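Local structure of acyl-CoA dehydrogenase (Bacillus anthracis, 3OWA) at residues M39-T44 against A102-R107; E45-N50 against K72-L77. The protein probably catalyses the FAD-dependent alpha,beta-dehydrogenation of an acyl-CoA thioester. All blocks are in the same frame, centred on the assembly; numbering follows the deposited sequence.

How the contacts relate
Contacts 1 and 2 share helix 35-52, whose successive turns meet helix 95-105 (contact 1) and helix 64-76 (contact 2); their centres lie about 9 Å apart. Contact 1 is the more buried, about 17 Å from the chain centre to its own centre, and is made by a threonine methyl, an alanine, a phenylalanine ring and the aliphatic part of a lysine. Contact 2, about 23 Å out and partly buried, rests on one phenylalanine ring. No hydrogen bond crosses either interface. Phe105 CZ comes within 3.9 Å of Phe47 CE1, so the two contacts adjoin through these rings inside the N-terminal helical domain.

Contact 1: residues M39-T44 against A102-R107; sequences MIAKTT and AEKFSR
Thr44 and Lys104 bury the most surface here, 64 Å² each, and their CA atoms, 6.2 Å apart, are the nearest such pair between the two segments. Thr44 reaches across with its methyl group: CG2 stands anti to the backbone N and lies 3.7 Å from Lys104 CB. Thr44 CG2 also meets the Phe105 ring obliquely, 3.6 Å from Phe105 CD2, with the two side chains crossing at about a right angle. The hydroxyl is turned back into its own helix, where Thr44 OG1 donates to Ile40 O at 2.9 Å. That carbonyl also accepts from Thr44 N, the two donors arriving from opposite faces of its plane. The OG1 bond holds the hydroxyl beside the backbone N and so turns the methyl to the partner helix. Lys104 bends at its second torsion (chi2 -61°), which lays its hydrocarbon over the Ala41 carbonyl oxygen: Lys104 CG is 3.5 Å from Ala41 O, and the Ala41 methyl sits beside the far end of the chain, Ala41 CB being 3.9 Å from Lys104 CE. The lysine thus contributes hydrocarbon to this contact. Around this pairing of helices 35-52 and 95-105, Ile101 and Leu79 also touch Thr44, Phe105 stacks on His115, and Glu103 reaches helix 257-293 through a salt bridge to Lys281.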
# COMPACT_ATOMS: atom_id res chain seq x y z
N MSE A 39 -1.50 -27.56 20.86
CA MSE A 39 -2.88 -27.82 21.24
C MSE A 39 -3.66 -26.54 21.49
O MSE A 39 -4.81 -26.42 21.08
CB MSE A 39 -2.97 -28.69 22.46
CG MSE A 39 -4.33 -29.35 22.60
SE MSE A 39 -4.32 -30.54 24.12
CE MSE A 39 -2.76 -31.57 23.64
N ILE A 40 -3.04 -25.59 22.20
CA ILE A 40 -3.74 -24.37 22.52
C ILE A 40 -4.01 -23.64 21.20
O ILE A 40 -5.08 -23.06 21.01
CB ILE A 40 -2.99 -23.54 23.58
CG1 ILE A 40 -3.95 -23.06 24.67
CG2 ILE A 40 -2.20 -22.38 22.97
CD1 ILE A 40 -5.07 -22.22 24.20
N ALA A 41 -3.07 -23.73 20.26
CA ALA A 41 -3.25 -23.09 18.95
C ALA A 41 -4.44 -23.72 18.21
O ALA A 41 -5.24 -23.01 17.62
CB ALA A 41 -1.98 -23.19 18.11
N LYS A 42 -4.54 -25.05 18.25
CA LYS A 42 -5.67 -25.76 17.64
C LYS A 42 -7.05 -25.47 18.32
O LYS A 42 -8.07 -25.36 17.65
CB LYS A 42 -5.38 -27.27 17.60
CG LYS A 42 -6.62 -28.07 17.30
CD LYS A 42 -6.37 -29.54 17.26
CE LYS A 42 -7.55 -30.25 16.66
NZ LYS A 42 -8.76 -30.07 17.47
N THR A 43 -7.05 -25.38 19.65
CA THR A 43 -8.24 -25.02 20.42
C THR A 43 -8.76 -23.65 20.03
O THR A 43 -9.95 -23.47 19.78
CB THR A 43 -7.93 -25.05 21.94
OG1 THR A 43 -7.82 -26.41 22.35
CG2 THR A 43 -9.05 -24.38 22.80
N THR A 44 -7.84 -22.69 19.94
CA THR A 44 -8.21 -21.35 19.54
C THR A 44 -8.75 -21.34 18.12
O THR A 44 -9.83 -20.83 17.87
CB THR A 44 -7.02 -20.37 19.64
OG1 THR A 44 -6.47 -20.48 20.94
CG2 THR A 44 -7.50 -18.93 19.43
N ALA A 102 -3.22 -15.08 20.12
CA ALA A 102 -3.37 -13.87 19.28
C ALA A 102 -3.19 -14.16 17.79
O ALA A 102 -3.94 -13.63 16.94
CB ALA A 102 -2.43 -12.76 19.73
N GLU A 103 -2.24 -15.03 17.47
CA GLU A 103 -1.99 -15.38 16.09
C GLU A 103 -3.25 -16.00 15.48
O GLU A 103 -3.63 -15.64 14.36
CB GLU A 103 -0.77 -16.33 15.94
CG GLU A 103 -0.31 -16.41 14.47
CD GLU A 103 0.66 -17.54 14.17
OE1 GLU A 103 0.48 -18.18 13.10
OE2 GLU A 103 1.61 -17.80 14.96
N LYS A 104 -3.87 -16.92 16.18
CA LYS A 104 -5.07 -17.58 15.67
C LYS A 104 -6.31 -16.68 15.68
O LYS A 104 -7.16 -16.79 14.77
CB LYS A 104 -5.35 -18.86 16.45
CG LYS A 104 -4.19 -19.87 16.36
CD LYS A 104 -4.00 -20.26 14.92
CE LYS A 104 -3.05 -21.42 14.75
NZ LYS A 104 -2.62 -21.41 13.33
N PHE A 105 -6.40 -15.78 16.67
CA PHE A 105 -7.51 -14.78 16.67
C PHE A 105 -7.54 -13.87 15.43
O PHE A 105 -8.62 -13.40 15.00
CB PHE A 105 -7.54 -13.95 17.98
CG PHE A 105 -8.59 -14.40 18.94
CD1 PHE A 105 -9.84 -13.81 18.96
CD2 PHE A 105 -8.33 -15.45 19.83
CE1 PHE A 105 -10.84 -14.28 19.86
CE2 PHE A 105 -9.33 -15.92 20.70
CZ PHE A 105 -10.57 -15.33 20.71
N SER A 106 -6.36 -13.58 14.86
CA SER A 106 -6.30 -12.76 13.62
C SER A 106 -7.21 -13.24 12.47
O SER A 106 -7.67 -12.45 11.65
CB SER A 106 -4.86 -12.62 13.15
OG SER A 106 -4.47 -13.86 12.59
N ARG A 107 -7.54 -14.53 12.44
CA ARG A 107 -8.48 -15.05 11.45
C ARG A 107 -9.84 -14.31 11.50
O ARG A 107 -10.53 -14.21 10.47
CB ARG A 107 -8.60 -16.58 11.64
CG ARG A 107 -9.59 -17.28 10.73
CD ARG A 107 -8.95 -17.77 9.41
NE ARG A 107 -9.96 -18.47 8.61
CZ ARG A 107 -10.04 -19.79 8.51
NH1 ARG A 107 -9.13 -20.56 9.10
NH2 ARG A 107 -11.01 -20.35 7.80

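Contact 2: residues E45-N50 against K72-L77; sequences EDFIVN and KEAGEL
The ring of Phe47 projects from helix 35-52 onto the end of helix 64-76, where Ala74 lies over one face and Glu73 and Leu77 approach obliquely. Chi1 of 172° swings the ring away from its own backbone N and out toward Ala74, whose CA is 7.5 Å from the CA of Phe47. It is Ala74 CA that lies over the ring face, while Ala74 CB comes to 3.7 Å from Phe47 CZ. Leu77 approaches from the turn that follows the helix: its CD1 is 3.8 Å from Phe47 CD2, nearer the root of the ring. Glu73 touches farther out, where its CB and OE1 lie 4.0 and 4.1 Å from Phe47 CE2. Its carboxylate plane is turned 83° from the ring, and OE2 has a long, weak ion pair with Arg69. The ring lies between the two helices, and small Ala74 admits it close to the opposing backbone, with Phe47 CZ 3.7 Å from Ala74 N. Leu79 touches Phe47 as well. This is apolar helix-helix packing within the all-helical N-terminal domain of the acyl-CoA dehydrogenase fold.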
# COMPACT_ATOMS: atom_id res chain seq x y z
N GLU A 45 -7.98 -21.93 17.19
CA GLU A 45 -8.39 -22.02 15.80
C GLU A 45 -9.79 -22.62 15.61
O GLU A 45 -10.59 -22.08 14.86
CB GLU A 45 -7.37 -22.86 15.00
CG GLU A 45 -7.72 -22.95 13.53
CD GLU A 45 -6.51 -23.32 12.68
OE1 GLU A 45 -6.15 -22.51 11.80
OE2 GLU A 45 -5.93 -24.40 12.92
N ASP A 46 -10.07 -23.72 16.30
CA ASP A 46 -11.39 -24.36 16.24
C ASP A 46 -12.49 -23.44 16.76
O ASP A 46 -13.56 -23.33 16.15
CB ASP A 46 -11.39 -25.63 17.06
CG ASP A 46 -10.56 -26.76 16.43
OD1 ASP A 46 -10.24 -26.68 15.22
OD2 ASP A 46 -10.26 -27.73 17.15
N PHE A 47 -12.24 -22.80 17.90
CA PHE A 47 -13.17 -21.78 18.41
C PHE A 47 -13.47 -20.73 17.32
O PHE A 47 -14.62 -20.53 16.98
CB PHE A 47 -12.65 -21.10 19.68
CG PHE A 47 -13.49 -19.92 20.11
CD1 PHE A 47 -13.02 -18.63 19.98
CD2 PHE A 47 -14.78 -20.11 20.60
CE1 PHE A 47 -13.81 -17.53 20.35
CE2 PHE A 47 -15.59 -19.01 20.99
CZ PHE A 47 -15.10 -17.74 20.86
N ILE A 48 -12.43 -20.10 16.78
CA ILE A 48 -12.58 -19.04 15.77
C ILE A 48 -13.35 -19.53 14.51
O ILE A 48 -14.35 -18.93 14.09
CB ILE A 48 -11.23 -18.33 15.43
CG1 ILE A 48 -10.97 -17.17 16.40
CG2 ILE A 48 -11.33 -17.62 14.09
CD1 ILE A 48 -10.54 -17.57 17.74
N VAL A 49 -12.94 -20.68 13.98
CA VAL A 49 -13.53 -21.22 12.76
C VAL A 49 -14.95 -21.73 13.00
O VAL A 49 -15.86 -21.43 12.22
CB VAL A 49 -12.61 -22.34 12.15
CG1 VAL A 49 -13.33 -23.15 11.08
CG2 VAL A 49 -11.33 -21.77 11.59
N ASN A 50 -15.14 -22.56 14.02
CA ASN A 50 -16.45 -23.10 14.33
C ASN A 50 -17.46 -22.09 14.91
O ASN A 50 -18.62 -22.13 14.53
CB ASN A 50 -16.33 -24.32 15.25
CG ASN A 50 -15.55 -25.46 14.60
OD1 ASN A 50 -15.46 -25.54 13.38
ND2 ASN A 50 -15.00 -26.35 15.41
N LYS A 72 -17.57 -14.32 25.99
CA LYS A 72 -17.81 -15.14 27.16
C LYS A 72 -17.64 -16.61 26.84
O LYS A 72 -17.16 -17.36 27.68
CB LYS A 72 -19.18 -14.83 27.81
CG LYS A 72 -19.28 -13.40 28.43
CD LYS A 72 -20.60 -13.24 29.19
CE LYS A 72 -20.99 -11.78 29.45
NZ LYS A 72 -19.94 -10.83 30.04
N GLU A 73 -17.99 -17.03 25.62
CA GLU A 73 -17.71 -18.43 25.23
C GLU A 73 -16.20 -18.66 25.17
O GLU A 73 -15.73 -19.66 25.70
CB GLU A 73 -18.33 -18.85 23.88
CG GLU A 73 -19.88 -18.86 23.81
CD GLU A 73 -20.39 -19.04 22.35
OE1 GLU A 73 -19.61 -19.59 21.52
OE2 GLU A 73 -21.55 -18.64 22.04
N ALA A 74 -15.46 -17.71 24.57
CA ALA A 74 -14.00 -17.71 24.64
C ALA A 74 -13.47 -17.75 26.08
O ALA A 74 -12.49 -18.44 26.38
CB ALA A 74 -13.40 -16.50 23.88
N GLY A 75 -14.10 -16.97 26.96
CA GLY A 75 -13.77 -16.96 28.39
C GLY A 75 -13.86 -18.34 29.03
O GLY A 75 -12.99 -18.72 29.80
N GLU A 76 -14.90 -19.10 28.67
CA GLU A 76 -15.11 -20.44 29.19
C GLU A 76 -14.06 -21.41 28.71
O GLU A 76 -13.84 -22.45 29.34
CB GLU A 76 -16.50 -20.99 28.83
CG GLU A 76 -17.61 -20.36 29.67
CD GLU A 76 -19.01 -20.53 29.06
OE1 GLU A 76 -19.12 -20.87 27.85
OE2 GLU A 76 -20.01 -20.30 29.79
N LEU A 77 -13.37 -21.08 27.62
CA LEU A 77 -12.32 -21.98 27.14
C LEU A 77 -10.95 -21.60 27.71
O LEU A 77 -9.93 -22.18 27.34
CB LEU A 77 -12.31 -22.03 25.61
CG LEU A 77 -13.55 -22.62 24.95
CD1 LEU A 77 -13.56 -22.31 23.47
CD2 LEU A 77 -13.61 -24.13 25.21